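Local coordinates for pyocyanin demethylase (PDB 5K21), which removes the methyl group of pyocyanin by a tautomerizing reaction, and is bound here to phenazin-1-ol and a calcium ion, at residues A59-N64 against M71-L76; V24-F29 against D38-S43; I85-L90 against M100-G105. One frame throughout, in Å; residues are numbered along the deposited sequence.

Interaction 1: A59-N64 against M71-L76; sequences ACFFTN and MTYCEL. With 6QF (phenazin-1-ol), chain F.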
ATOM      1  N   ALA B  59       7.047   2.358  -3.333  1.00 20.01           N
ATOM      2  CA  ALA B  59       6.324   3.470  -3.922  1.00 21.12           C
ATOM      3  C   ALA B  59       6.120   4.525  -2.851  1.00 25.32           C
ATOM      4  O   ALA B  59       5.856   4.193  -1.690  1.00 23.24           O
ATOM      5  CB  ALA B  59       4.978   2.998  -4.494  1.00 23.42           C
ATOM      6  N   CYS B  60       6.296   5.784  -3.242  1.00 23.77           N
ATOM      7  CA  CYS B  60       6.041   6.932  -2.381  1.00 23.12           C
ATOM      8  C   CYS B  60       5.018   7.825  -3.056  1.00 23.69           C
ATOM      9  O   CYS B  60       5.101   8.065  -4.262  1.00 24.79           O
ATOM     10  CB  CYS B  60       7.316   7.727  -2.109  1.00 28.88           C
ATOM     11  SG  CYS B  60       8.505   6.850  -1.048  1.00 32.95           S
ATOM     12  N   PHE B  61       4.044   8.275  -2.271  1.00 22.14           N
ATOM     13  CA  PHE B  61       2.981   9.170  -2.722  1.00 23.20           C
ATOM     14  C   PHE B  61       3.100  10.481  -1.963  1.00 24.42           C
ATOM     15  O   PHE B  61       3.113  10.475  -0.729  1.00 23.55           O
ATOM     16  CB  PHE B  61       1.611   8.546  -2.465  1.00 26.71           C
ATOM     17  CG  PHE B  61       1.486   7.138  -2.960  1.00 27.24           C
ATOM     18  CD1 PHE B  61       1.853   6.066  -2.163  1.00 32.52           C
ATOM     19  CD2 PHE B  61       1.014   6.886  -4.227  1.00 31.57           C
ATOM     20  CE1 PHE B  61       1.761   4.749  -2.648  1.00 32.84           C
ATOM     21  CE2 PHE B  61       0.912   5.589  -4.715  1.00 34.84           C
ATOM     22  CZ  PHE B  61       1.275   4.518  -3.916  1.00 35.62           C
ATOM     23  N   PHE B  62       3.174  11.594  -2.694  1.00 22.87           N
ATOM     24  CA  PHE B  62       3.257  12.920  -2.088  1.00 26.27           C
ATOM     25  C   PHE B  62       1.854  13.332  -1.639  1.00 25.49           C
ATOM     26  O   PHE B  62       0.997  13.689  -2.449  1.00 24.13           O
ATOM     27  CB  PHE B  62       3.884  13.894  -3.084  1.00 29.03           C
ATOM     28  CG  PHE B  62       5.350  13.646  -3.318  1.00 31.07           C
ATOM     29  CD1 PHE B  62       5.773  12.600  -4.132  1.00 30.72           C
ATOM     30  CD2 PHE B  62       6.310  14.451  -2.723  1.00 35.86           C
ATOM     31  CE1 PHE B  62       7.115  12.348  -4.344  1.00 32.90           C
ATOM     32  CE2 PHE B  62       7.669  14.211  -2.937  1.00 37.82           C
ATOM     33  CZ  PHE B  62       8.068  13.149  -3.754  1.00 35.93           C
ATOM     34  N   THR B  63       1.614  13.285  -0.335  1.00 23.76           N
ATOM     35  CA  THR B  63       0.297  13.573   0.211  1.00 24.83           C
ATOM     36  C   THR B  63       0.115  15.043   0.525  1.00 22.94           C
ATOM     37  O   THR B  63      -1.015  15.521   0.583  1.00 23.27           O
ATOM     38  CB  THR B  63       0.078  12.744   1.487  1.00 27.52           C
ATOM     39  OG1 THR B  63       1.141  13.010   2.406  1.00 26.75           O
ATOM     40  CG2 THR B  63       0.072  11.266   1.160  1.00 24.62           C
ATOM     41  N   ASN B  64       1.202  15.773   0.721  1.00 25.99           N
ATOM     42  CA  ASN B  64       1.113  17.175   1.088  1.00 29.00           C
ATOM     43  C   ASN B  64       2.439  17.815   0.716  1.00 30.84           C
ATOM     44  O   ASN B  64       3.500  17.301   1.085  1.00 34.07           O
ATOM     45  CB  ASN B  64       0.818  17.347   2.581  1.00 33.60           C
ATOM     46  CG  ASN B  64       0.412  18.761   2.921  1.00 36.95           C
ATOM     47  OD1 ASN B  64       1.251  19.639   3.041  1.00 41.02           O
ATOM     48  ND2 ASN B  64      -0.884  19.003   2.997  1.00 38.45           N
ATOM     49  N   MET B  71       5.484  15.985   2.309  1.00 47.58           N
ATOM     50  CA  MET B  71       5.179  14.747   3.014  1.00 44.41           C
ATOM     51  C   MET B  71       4.904  13.632   2.019  1.00 34.60           C
ATOM     52  O   MET B  71       4.182  13.832   1.035  1.00 30.35           O
ATOM     53  CB  MET B  71       3.953  14.918   3.914  1.00 49.14           C
ATOM     54  CG  MET B  71       4.135  15.841   5.110  1.00 60.29           C
ATOM     55  SD  MET B  71       5.119  15.127   6.437  1.00 65.70           S
ATOM     56  CE  MET B  71       4.180  13.661   6.856  1.00 66.90           C
ATOM     57  N   THR B  72       5.464  12.448   2.284  1.00 30.06           N
ATOM     58  CA  THR B  72       5.192  11.275   1.467  1.00 27.92           C
ATOM     59  C   THR B  72       4.697  10.141   2.337  1.00 26.86           C
ATOM     60  O   THR B  72       5.195   9.921   3.454  1.00 27.80           O
ATOM     61  CB  THR B  72       6.411  10.710   0.690  1.00 31.80           C
ATOM     62  OG1 THR B  72       7.500  10.466   1.584  1.00 33.35           O
ATOM     63  CG2 THR B  72       6.831  11.620  -0.444  1.00 34.04           C
ATOM     64  N   TYR B  73       3.728   9.423   1.788  1.00 26.62           N
ATOM     65  CA  TYR B  73       3.365   8.095   2.239  1.00 25.72           C
ATOM     66  C   TYR B  73       4.169   7.100   1.411  1.00 22.65           C
ATOM     67  O   TYR B  73       4.056   7.089   0.180  1.00 20.85           O
ATOM     68  CB  TYR B  73       1.863   7.879   2.084  1.00 28.36           C
ATOM     69  CG  TYR B  73       1.462   6.436   2.151  1.00 33.13           C
ATOM     70  CD1 TYR B  73       1.876   5.637   3.204  1.00 38.11           C
ATOM     71  CD2 TYR B  73       0.662   5.868   1.171  1.00 35.46           C
ATOM     72  CE1 TYR B  73       1.527   4.307   3.270  1.00 40.86           C
ATOM     73  CE2 TYR B  73       0.301   4.532   1.234  1.00 37.88           C
ATOM     74  CZ  TYR B  73       0.732   3.765   2.291  1.00 41.17           C
ATOM     75  OH  TYR B  73       0.383   2.435   2.375  1.00 48.89           O
ATOM     76  N   CYS B  74       5.020   6.313   2.072  1.00 23.90           N
ATOM     77  CA  CYS B  74       5.888   5.361   1.387  1.00 24.05           C
ATOM     78  C   CYS B  74       5.618   3.945   1.866  1.00 24.09           C
ATOM     79  O   CYS B  74       5.346   3.707   3.055  1.00 22.20           O
ATOM     80  CB  CYS B  74       7.360   5.665   1.610  1.00 26.86           C
ATOM     81  SG  CYS B  74       7.904   7.209   0.923  1.00 31.15           S
ATOM     82  N   GLU B  75       5.675   3.026   0.913  1.00 23.82           N
ATOM     83  CA  GLU B  75       5.592   1.593   1.142  1.00 26.86           C
ATOM     84  C   GLU B  75       6.823   0.944   0.530  1.00 26.47           C
ATOM     85  O   GLU B  75       7.201   1.263  -0.604  1.00 24.87           O
ATOM     86  CB  GLU B  75       4.333   0.983   0.503  1.00 38.76           C
ATOM     87  CG  GLU B  75       3.035   1.165   1.263  1.00 53.91           C
ATOM     88  CD  GLU B  75       2.857   0.146   2.394  1.00 66.31           C
ATOM     89  OE1 GLU B  75       3.789  -0.660   2.653  1.00 70.94           O
ATOM     90  OE2 GLU B  75       1.766   0.133   3.002  1.00 69.46           O
ATOM     91  N   LEU B  76       7.419   0.012   1.272  1.00 22.94           N
ATOM     92  CA  LEU B  76       8.668  -0.613   0.882  1.00 23.13           C
ATOM     93  C   LEU B  76       8.592  -2.102   1.168  1.00 22.63           C
ATOM     94  O   LEU B  76       8.100  -2.505   2.223  1.00 22.90           O
ATOM     95  CB  LEU B  76       9.846   0.002   1.665  1.00 25.61           C
ATOM     96  CG  LEU B  76      11.254  -0.529   1.400  1.00 26.91           C
ATOM     97  CD1 LEU B  76      11.696  -0.120  -0.006  1.00 27.44           C
ATOM     98  CD2 LEU B  76      12.204   0.029   2.448  1.00 27.59           C
TER
HETATM   99  C4  6QF F 201      12.535   6.883  -2.636  1.00 45.20           C
HETATM  100  C5  6QF F 201      12.266   7.821  -3.747  1.00 43.94           C
HETATM  101  C6  6QF F 201      13.010   7.844  -4.887  1.00 42.78           C
HETATM  102  C10 6QF F 201      13.217   5.045  -0.706  1.00 46.56           C
HETATM  103  C13 6QF F 201      12.772   4.067   1.501  1.00 45.29           C
HETATM  104  C15 6QF F 201      11.388   5.850   0.730  1.00 45.29           C
HETATM  105  C1  6QF F 201      14.099   6.924  -5.046  1.00 44.14           C
HETATM  106  C2  6QF F 201      14.385   6.049  -4.069  1.00 45.19           C
HETATM  107  C3  6QF F 201      13.638   5.963  -2.818  1.00 45.19           C
HETATM  108  N7  6QF F 201      13.953   5.074  -1.850  1.00 47.46           N
HETATM  109  N8  6QF F 201      11.803   6.863  -1.490  1.00 45.21           N
HETATM  110  C9  6QF F 201      12.121   5.951  -0.520  1.00 46.45           C
HETATM  111  C11 6QF F 201      13.491   4.110   0.374  1.00 45.34           C
HETATM  112  C14 6QF F 201      11.684   4.967   1.688  1.00 45.35           C
HETATM  113  O19 6QF F 201      11.238   8.674  -3.570  1.00 42.32           O
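A cross-strand disulfide at the wall of the phenazine pocket marks this pair of antiparallel barrel strands. C60 and C74 form a non-hydrogen-bonded pair, and their SG atoms bond at 2.1 Å with a C-S-S-C torsion of 113°. Each sulfur is anti to its own carbonyl carbon (chi1 -70° in C60), which puts it beside its backbone N and close to the other. Both sulfurs also meet the ligand: C60 SG is 3.3 Å from N8 of phenazin-1-ol, and C74 SG is 3.7 Å from its C15.

On the same face T72 sits beside F62. The methyl CG2 of T72 points almost straight down on the centre of the F62 ring, 3.6 Å from the centroid, a CH-pi contact. H93 meets the F62 ring edge-to-face.

The other face carries F61 and Y73, a hydrogen-bonded pair. Their rings lie side by side, 21° from parallel, but are slid apart and barely overlap. They touch where F61 CD1 meets Y73 CD2 at 3.5 Å. Farther out, the Y73 hydroxyl OH donates to the anti lone pair of E75 OE2 at 2.8 Å, which should limit how the tyrosine hydroxyl turns. E75 OE1 forms a salt bridge with R88 of the third subunit, so this face also serves the trimer contact.

Toward the hairpin turn the register slips. T63 and N64 both face M71: T63 N donates to M71 O at 3.0 Å, and M71 N donates to N64 O at 2.7 Å. The extra residue turns the N64 side chain to the same face as F61 and Y73, and its ND2 bonds to S43 OG of the second subunit. This is a classic beta bulge, here in a hairpin of the allene oxide cyclase-like barrel.

Interaction 2: V24-F29 against D38-S43; sequences VAKHDF and DMDIFS. With CA (calcium ion), chain G; 6QF (phenazin-1-ol), chain F.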
ATOM      1  N   VAL B  24      14.303   3.945 -11.014  1.00 23.05           N
ATOM      2  CA  VAL B  24      13.427   4.897 -10.347  1.00 21.55           C
ATOM      3  C   VAL B  24      12.604   5.626 -11.390  1.00 20.75           C
ATOM      4  O   VAL B  24      13.106   5.961 -12.466  1.00 21.86           O
ATOM      5  CB  VAL B  24      14.230   5.910  -9.509  1.00 23.70           C
ATOM      6  CG1 VAL B  24      13.286   6.932  -8.854  1.00 27.50           C
ATOM      7  CG2 VAL B  24      15.116   5.182  -8.477  1.00 26.06           C
ATOM      8  N   ALA B  25      11.330   5.841 -11.074  1.00 21.90           N
ATOM      9  CA  ALA B  25      10.469   6.737 -11.833  1.00 22.34           C
ATOM     10  C   ALA B  25       9.893   7.785 -10.895  1.00 20.72           C
ATOM     11  O   ALA B  25       9.281   7.438  -9.881  1.00 21.36           O
ATOM     12  CB  ALA B  25       9.329   5.979 -12.531  1.00 24.24           C
ATOM     13  N   LYS B  26      10.065   9.050 -11.238  1.00 20.17           N
ATOM     14  CA  LYS B  26       9.420  10.139 -10.510  1.00 24.05           C
ATOM     15  C   LYS B  26       8.261  10.625 -11.369  1.00 23.16           C
ATOM     16  O   LYS B  26       8.475  11.239 -12.411  1.00 22.75           O
ATOM     17  CB  LYS B  26      10.399  11.264 -10.187  1.00 35.36           C
ATOM     18  CG  LYS B  26      11.477  10.830  -9.221  1.00 52.70           C
ATOM     19  CD  LYS B  26      12.563  11.849  -8.976  1.00 70.90           C
ATOM     20  CE  LYS B  26      13.469  11.308  -7.875  1.00 85.00           C
ATOM     21  NZ  LYS B  26      14.782  11.983  -7.711  1.00 94.15           N
ATOM     22  N   HIS B  27       7.040  10.282 -10.968  1.00 20.09           N
ATOM     23  CA  HIS B  27       5.865  10.712 -11.712  1.00 19.52           C
ATOM     24  C   HIS B  27       5.496  12.126 -11.275  1.00 21.14           C
ATOM     25  O   HIS B  27       5.102  12.351 -10.125  1.00 22.79           O
ATOM     26  CB  HIS B  27       4.698   9.768 -11.462  1.00 18.81           C
ATOM     27  CG  HIS B  27       4.867   8.408 -12.063  1.00 22.30           C
ATOM     28  ND1 HIS B  27       5.479   8.194 -13.282  1.00 22.02           N
ATOM     29  CD2 HIS B  27       4.504   7.185 -11.602  1.00 22.95           C
ATOM     30  CE1 HIS B  27       5.487   6.897 -13.543  1.00 22.73           C
ATOM     31  NE2 HIS B  27       4.889   6.265 -12.552  1.00 22.69           N
ATOM     32  N   ASP B  28       5.589  13.071 -12.202  1.00 19.92           N
ATOM     33  CA  ASP B  28       5.184  14.449 -11.951  1.00 21.11           C
ATOM     34  C   ASP B  28       3.776  14.570 -12.499  1.00 22.18           C
ATOM     35  O   ASP B  28       3.551  14.986 -13.629  1.00 24.41           O
ATOM     36  CB  ASP B  28       6.136  15.436 -12.610  1.00 22.80           C
ATOM     37  CG  ASP B  28       5.812  16.863 -12.245  1.00 26.66           C
ATOM     38  OD1 ASP B  28       4.761  17.079 -11.599  1.00 26.24           O
ATOM     39  OD2 ASP B  28       6.593  17.761 -12.597  1.00 29.56           O
ATOM     40  N   PHE B  29       2.831  14.107 -11.691  1.00 22.08           N
ATOM     41  CA  PHE B  29       1.431  14.152 -12.043  1.00 22.71           C
ATOM     42  C   PHE B  29       0.869  15.527 -11.701  1.00 22.20           C
ATOM     43  O   PHE B  29       1.586  16.425 -11.257  1.00 21.33           O
ATOM     44  CB  PHE B  29       0.673  13.051 -11.310  1.00 22.98           C
ATOM     45  CG  PHE B  29       1.020  11.644 -11.748  1.00 24.69           C
ATOM     46  CD1 PHE B  29       1.223  11.334 -13.081  1.00 27.08           C
ATOM     47  CD2 PHE B  29       1.070  10.623 -10.804  1.00 24.92           C
ATOM     48  CE1 PHE B  29       1.501  10.026 -13.467  1.00 26.86           C
ATOM     49  CE2 PHE B  29       1.366   9.312 -11.175  1.00 27.30           C
ATOM     50  CZ  PHE B  29       1.569   9.013 -12.507  1.00 25.99           C
ATOM     51  N   ASP B  38       2.010  13.664  -6.679  1.00 19.07           N
ATOM     52  CA  ASP B  38       3.152  13.126  -7.370  1.00 19.38           C
ATOM     53  C   ASP B  38       3.541  11.815  -6.709  1.00 23.57           C
ATOM     54  O   ASP B  38       3.108  11.497  -5.593  1.00 24.06           O
ATOM     55  CB  ASP B  38       4.295  14.141  -7.382  1.00 22.04           C
ATOM     56  CG  ASP B  38       3.977  15.352  -8.247  1.00 22.68           C
ATOM     57  OD1 ASP B  38       3.062  15.255  -9.085  1.00 23.24           O
ATOM     58  OD2 ASP B  38       4.641  16.389  -8.131  1.00 25.69           O
ATOM     59  N   MET B  39       4.360  11.043  -7.408  1.00 25.29           N
ATOM     60  CA  MET B  39       4.652   9.701  -6.932  1.00 27.05           C
ATOM     61  C   MET B  39       5.998   9.235  -7.440  1.00 24.91           C
ATOM     62  O   MET B  39       6.369   9.508  -8.585  1.00 26.48           O
ATOM     63  CB  MET B  39       3.530   8.782  -7.416  1.00 30.52           C
ATOM     64  CG  MET B  39       3.631   7.340  -7.096  1.00 40.60           C
ATOM     65  SD  MET B  39       2.337   6.510  -8.041  1.00 43.87           S
ATOM     66  CE  MET B  39       0.940   7.570  -7.830  1.00 41.59           C
ATOM     67  N   ASP B  40       6.720   8.526  -6.582  1.00 21.30           N
ATOM     68  CA  ASP B  40       7.963   7.873  -6.955  1.00 21.22           C
ATOM     69  C   ASP B  40       7.782   6.378  -6.824  1.00 22.55           C
ATOM     70  O   ASP B  40       7.252   5.900  -5.818  1.00 22.24           O
ATOM     71  CB  ASP B  40       9.120   8.303  -6.066  1.00 25.81           C
ATOM     72  CG  ASP B  40       9.469   9.756  -6.211  1.00 30.32           C
ATOM     73  OD1 ASP B  40       8.962  10.435  -7.138  1.00 30.91           O
ATOM     74  OD2 ASP B  40      10.259  10.224  -5.366  1.00 31.90           O
ATOM     75  N   ILE B  41       8.253   5.642  -7.827  1.00 21.92           N
ATOM     76  CA  ILE B  41       8.269   4.187  -7.800  1.00 22.97           C
ATOM     77  C   ILE B  41       9.718   3.767  -8.023  1.00 22.00           C
ATOM     78  O   ILE B  41      10.405   4.343  -8.870  1.00 20.98           O
ATOM     79  CB  ILE B  41       7.316   3.591  -8.858  1.00 22.87           C
ATOM     80  CG1 ILE B  41       5.866   3.989  -8.510  1.00 27.53           C
ATOM     81  CG2 ILE B  41       7.440   2.076  -8.914  1.00 24.17           C
ATOM     82  CD1 ILE B  41       4.838   3.726  -9.582  1.00 28.60           C
ATOM     83  N   PHE B  42      10.216   2.839  -7.209  1.00 22.05           N
ATOM     84  CA  PHE B  42      11.657   2.610  -7.222  1.00 21.50           C
ATOM     85  C   PHE B  42      12.013   1.185  -6.817  1.00 20.07           C
ATOM     86  O   PHE B  42      11.221   0.463  -6.209  1.00 19.98           O
ATOM     87  CB  PHE B  42      12.366   3.575  -6.276  1.00 23.83           C
ATOM     88  CG  PHE B  42      11.852   3.496  -4.862  1.00 23.90           C
ATOM     89  CD1 PHE B  42      10.721   4.197  -4.482  1.00 24.97           C
ATOM     90  CD2 PHE B  42      12.463   2.671  -3.940  1.00 26.29           C
ATOM     91  CE1 PHE B  42      10.226   4.099  -3.181  1.00 25.97           C
ATOM     92  CE2 PHE B  42      11.979   2.565  -2.666  1.00 26.49           C
ATOM     93  CZ  PHE B  42      10.852   3.281  -2.285  1.00 25.90           C
ATOM     94  N   SER B  43      13.250   0.812  -7.146  1.00 20.63           N
ATOM     95  CA  SER B  43      13.857  -0.438  -6.728  1.00 22.80           C
ATOM     96  C   SER B  43      15.294  -0.137  -6.353  1.00 24.48           C
ATOM     97  O   SER B  43      15.892   0.819  -6.859  1.00 24.70           O
ATOM     98  CB  SER B  43      13.810  -1.518  -7.829  1.00 21.78           C
ATOM     99  OG  SER B  43      14.360  -1.050  -9.056  1.00 22.23           O
TER
HETATM  100 CA    CA G 202       3.261  17.519  -9.974  1.00 22.59          CA
HETATM  101  C4  6QF F 201      12.535   6.883  -2.636  1.00 45.20           C
HETATM  102  C5  6QF F 201      12.266   7.821  -3.747  1.00 43.94           C
HETATM  103  C6  6QF F 201      13.010   7.844  -4.887  1.00 42.78           C
HETATM  104  C10 6QF F 201      13.217   5.045  -0.706  1.00 46.56           C
HETATM  105  C13 6QF F 201      12.772   4.067   1.501  1.00 45.29           C
HETATM  106  C15 6QF F 201      11.388   5.850   0.730  1.00 45.29           C
HETATM  107  C1  6QF F 201      14.099   6.924  -5.046  1.00 44.14           C
HETATM  108  C2  6QF F 201      14.385   6.049  -4.069  1.00 45.19           C
HETATM  109  C3  6QF F 201      13.638   5.963  -2.818  1.00 45.19           C
HETATM  110  N7  6QF F 201      13.953   5.074  -1.850  1.00 47.46           N
HETATM  111  N8  6QF F 201      11.803   6.863  -1.490  1.00 45.21           N
HETATM  112  C9  6QF F 201      12.121   5.951  -0.520  1.00 46.45           C
HETATM  113  C11 6QF F 201      13.491   4.110   0.374  1.00 45.34           C
HETATM  114  C14 6QF F 201      11.684   4.967   1.688  1.00 45.35           C
HETATM  115  O19 6QF F 201      11.238   8.674  -3.570  1.00 42.32           O
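D28 and D38 reach the same calcium ion from the two ends of a loop. D38 grips it with both oxygens, OD1 at 2.4 Å and OD2 at 2.6 Å from the metal. D28 binds through OD1 alone, and its carboxylate plane is turned 77° from that of D38. F29 adds its carbonyl O at 2.4 Å from calcium; K31, G33 and D35 complete the site.

Along the strand, D40 OD2 accepts a hydrogen bond from O19 of phenazin-1-ol at 2.6 Å. D40 OD1 rests against K26 CG at 3.3 Å. F42 lays one ring face on the ligand, with CE2 3.3 Å from N7. Its chi1 of 56° sets CG between the backbone N and the carbonyl carbon and directs the ring at the ligand. V24 CG2 packs on F42 CB.

The frame behind these groups is an antiparallel beta hairpin, with calcium bound in its connecting loop. A25 pairs with I41 and H27 with M39 by two backbone hydrogen bonds each.

On the reverse face M39 CE meets the F29 ring edge, 3.8 Å from CE2. H27 CB sits over one face of that ring, toward its rim. H27 NE2 bonds to G37 O of the third subunit, and F29 meets F29 of both neighbouring subunits.

Interaction 3: I85-L90 against M100-G105; sequences IFARSL and MAITGG
M100 reaches over to strand 83-92 and lies along S89. With CG anti to the carbonyl carbon (chi1 -48°), M100 CG lies against S89 CB at 3.7 Å. The bend at chi3 (73°) then brings M100 CE to S89 OG at 3.5 Å. The small A87 makes room beside it, its CB 4.0 Å from M100 CB. Next along this face, I85 and I102 cross with their short branches in touch, CG2 to CG2 at 3.9 Å.

The other face has two bumps. R88 crosses T103 at about a right angle, with CG and CD against the methyl CG2 of T103, CD at 3.8 Å. The CD2-CE2 side of F86 rests against the backbone of G104 and G105; F86 CD2 is 3.6 Å from G105 N. T103 and G104 both face F86 in a beta bulge: F86 N donates to G104 O at 2.9 Å, and T103 N donates to F86 O at 2.9 Å.

R88 NH2 bonds to T77 OG1 of the second subunit, and M100 touches phenazin-1-ol. I85 and I102 pack on L130 and L132 of strand 127-132. Strand 70-80 flanks strand 83-92, and strand 114-119 flanks strand 98-105, within the closed barrel.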
ATOM      1  N   ILE B  85      10.751  -8.248   4.168  1.00 23.42           N
ATOM      2  CA  ILE B  85      10.454  -7.292   5.225  1.00 23.36           C
ATOM      3  C   ILE B  85       9.615  -6.173   4.621  1.00 21.44           C
ATOM      4  O   ILE B  85       9.958  -5.639   3.562  1.00 21.49           O
ATOM      5  CB  ILE B  85      11.730  -6.731   5.875  1.00 23.21           C
ATOM      6  CG1 ILE B  85      12.519  -7.881   6.504  1.00 23.00           C
ATOM      7  CG2 ILE B  85      11.393  -5.649   6.911  1.00 24.38           C
ATOM      8  CD1 ILE B  85      13.892  -7.502   7.022  1.00 26.58           C
ATOM      9  N   PHE B  86       8.524  -5.832   5.294  1.00 22.96           N
ATOM     10  CA  PHE B  86       7.582  -4.808   4.855  1.00 22.63           C
ATOM     11  C   PHE B  86       7.681  -3.592   5.759  1.00 24.06           C
ATOM     12  O   PHE B  86       7.706  -3.727   6.979  1.00 22.71           O
ATOM     13  CB  PHE B  86       6.150  -5.328   4.895  1.00 21.80           C
ATOM     14  CG  PHE B  86       5.978  -6.646   4.224  1.00 23.91           C
ATOM     15  CD1 PHE B  86       6.559  -6.891   3.005  1.00 24.53           C
ATOM     16  CD2 PHE B  86       5.240  -7.644   4.832  1.00 25.79           C
ATOM     17  CE1 PHE B  86       6.413  -8.114   2.388  1.00 26.81           C
ATOM     18  CE2 PHE B  86       5.091  -8.869   4.240  1.00 26.71           C
ATOM     19  CZ  PHE B  86       5.663  -9.110   3.016  1.00 27.41           C
ATOM     20  N   ALA B  87       7.714  -2.405   5.158  1.00 23.93           N
ATOM     21  CA  ALA B  87       7.824  -1.176   5.918  1.00 22.47           C
ATOM     22  C   ALA B  87       6.964  -0.094   5.283  1.00 22.66           C
ATOM     23  O   ALA B  87       6.685  -0.112   4.080  1.00 21.59           O
ATOM     24  CB  ALA B  87       9.273  -0.701   5.991  1.00 23.42           C
ATOM     25  N   ARG B  88       6.574   0.875   6.105  1.00 21.98           N
ATOM     26  CA  ARG B  88       5.786   1.996   5.608  1.00 23.63           C
ATOM     27  C   ARG B  88       6.090   3.226   6.447  1.00 24.50           C
ATOM     28  O   ARG B  88       6.505   3.127   7.603  1.00 25.29           O
ATOM     29  CB  ARG B  88       4.285   1.700   5.630  1.00 26.78           C
ATOM     30  CG  ARG B  88       3.727   1.515   7.034  1.00 31.58           C
ATOM     31  CD  ARG B  88       2.287   1.053   6.971  1.00 32.59           C
ATOM     32  NE  ARG B  88       1.362   2.129   6.615  1.00 31.30           N
ATOM     33  CZ  ARG B  88       0.160   1.929   6.096  1.00 30.98           C
ATOM     34  NH1 ARG B  88      -0.251   0.692   5.828  1.00 31.51           N
ATOM     35  NH2 ARG B  88      -0.635   2.957   5.825  1.00 33.91           N
ATOM     36  N   SER B  89       5.885   4.394   5.845  1.00 25.48           N
ATOM     37  CA  SER B  89       6.165   5.648   6.516  1.00 27.09           C
ATOM     38  C   SER B  89       5.206   6.720   6.014  1.00 28.46           C
ATOM     39  O   SER B  89       4.652   6.629   4.912  1.00 26.81           O
ATOM     40  CB  SER B  89       7.609   6.114   6.313  1.00 27.12           C
ATOM     41  OG  SER B  89       7.948   6.225   4.935  1.00 30.10           O
ATOM     42  N   LEU B  90       4.987   7.714   6.874  1.00 25.00           N
ATOM     43  CA  LEU B  90       4.368   8.980   6.491  1.00 26.63           C
ATOM     44  C   LEU B  90       5.259  10.056   7.101  1.00 32.11           C
ATOM     45  O   LEU B  90       5.159  10.349   8.299  1.00 29.76           O
ATOM     46  CB  LEU B  90       2.931   9.083   6.983  1.00 30.17           C
ATOM     47  CG  LEU B  90       2.245  10.419   6.664  1.00 32.63           C
ATOM     48  CD1 LEU B  90       1.998  10.529   5.162  1.00 29.45           C
ATOM     49  CD2 LEU B  90       0.933  10.571   7.411  1.00 32.77           C
ATOM     50  N   MET B 100      10.829   4.471   9.170  1.00 23.31           N
ATOM     51  CA  MET B 100       9.664   3.734   8.717  1.00 21.54           C
ATOM     52  C   MET B 100       9.299   2.701   9.763  1.00 24.52           C
ATOM     53  O   MET B 100      10.147   2.259  10.546  1.00 27.04           O
ATOM     54  CB  MET B 100       9.938   3.023   7.383  1.00 22.13           C
ATOM     55  CG  MET B 100      10.594   3.881   6.320  1.00 25.15           C
ATOM     56  SD  MET B 100      10.760   2.986   4.757  1.00 25.04           S
ATOM     57  CE  MET B 100       9.056   2.961   4.208  1.00 23.47           C
ATOM     58  N   ALA B 101       8.023   2.360   9.805  1.00 24.36           N
ATOM     59  CA  ALA B 101       7.549   1.289  10.656  1.00 26.90           C
ATOM     60  C   ALA B 101       7.683  -0.015   9.892  1.00 26.05           C
ATOM     61  O   ALA B 101       7.249  -0.108   8.743  1.00 25.58           O
ATOM     62  CB  ALA B 101       6.097   1.522  11.077  1.00 28.41           C
ATOM     63  N   ILE B 102       8.310  -1.010  10.519  1.00 23.36           N
ATOM     64  CA  ILE B 102       8.290  -2.355   9.961  1.00 24.26           C
ATOM     65  C   ILE B 102       6.997  -3.008  10.414  1.00 23.91           C
ATOM     66  O   ILE B 102       6.761  -3.151  11.619  1.00 24.48           O
ATOM     67  CB  ILE B 102       9.508  -3.170  10.414  1.00 26.31           C
ATOM     68  CG1 ILE B 102      10.773  -2.631   9.750  1.00 26.87           C
ATOM     69  CG2 ILE B 102       9.308  -4.646  10.068  1.00 26.05           C
ATOM     70  CD1 ILE B 102      12.052  -3.276  10.279  1.00 29.81           C
ATOM     71  N   THR B 103       6.158  -3.405   9.447  1.00 23.88           N
ATOM     72  CA  THR B 103       4.832  -3.921   9.763  1.00 27.58           C
ATOM     73  C   THR B 103       4.728  -5.433   9.690  1.00 26.39           C
ATOM     74  O   THR B 103       3.739  -5.990  10.176  1.00 30.88           O
ATOM     75  CB  THR B 103       3.782  -3.335   8.822  1.00 30.43           C
ATOM     76  OG1 THR B 103       4.133  -3.688   7.489  1.00 26.74           O
ATOM     77  CG2 THR B 103       3.705  -1.820   8.956  1.00 33.58           C
ATOM     78  N   GLY B 104       5.705  -6.103   9.098  1.00 26.76           N
ATOM     79  CA  GLY B 104       5.673  -7.545   9.004  1.00 28.43           C
ATOM     80  C   GLY B 104       6.758  -8.030   8.067  1.00 26.85           C
ATOM     81  O   GLY B 104       7.668  -7.280   7.694  1.00 25.97           O
ATOM     82  N   GLY B 105       6.671  -9.311   7.737  1.00 31.49           N
ATOM     83  CA  GLY B 105       7.622  -9.913   6.823  1.00 28.12           C
ATOM     84  C   GLY B 105       7.273 -11.365   6.601  1.00 31.03           C
ATOM     85  O   GLY B 105       6.215 -11.837   7.025  1.00 31.83           O
TER

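How the interactions relate
The three contacts are successive hairpins of one antiparallel barrel. Interactions 2 and 1 have centres about 10 Å apart and are stitched by backbone: C60 N lies 2.7 Å from D40 O, and F62 N lies 2.9 Å from D38 O. The second pair ties the calcium loop to the disulfide hairpin. Interaction 3 adjoins interaction 1 in the same way, with C74 N 2.9 Å from S89 O. Interactions 2 and 3 do not touch; their nearest atoms are about 7 Å apart. All three reach phenazin-1-ol: interaction 2 by a carboxylate and a ring, interaction 1 by its two sulfurs, and interaction 3 by one methionine.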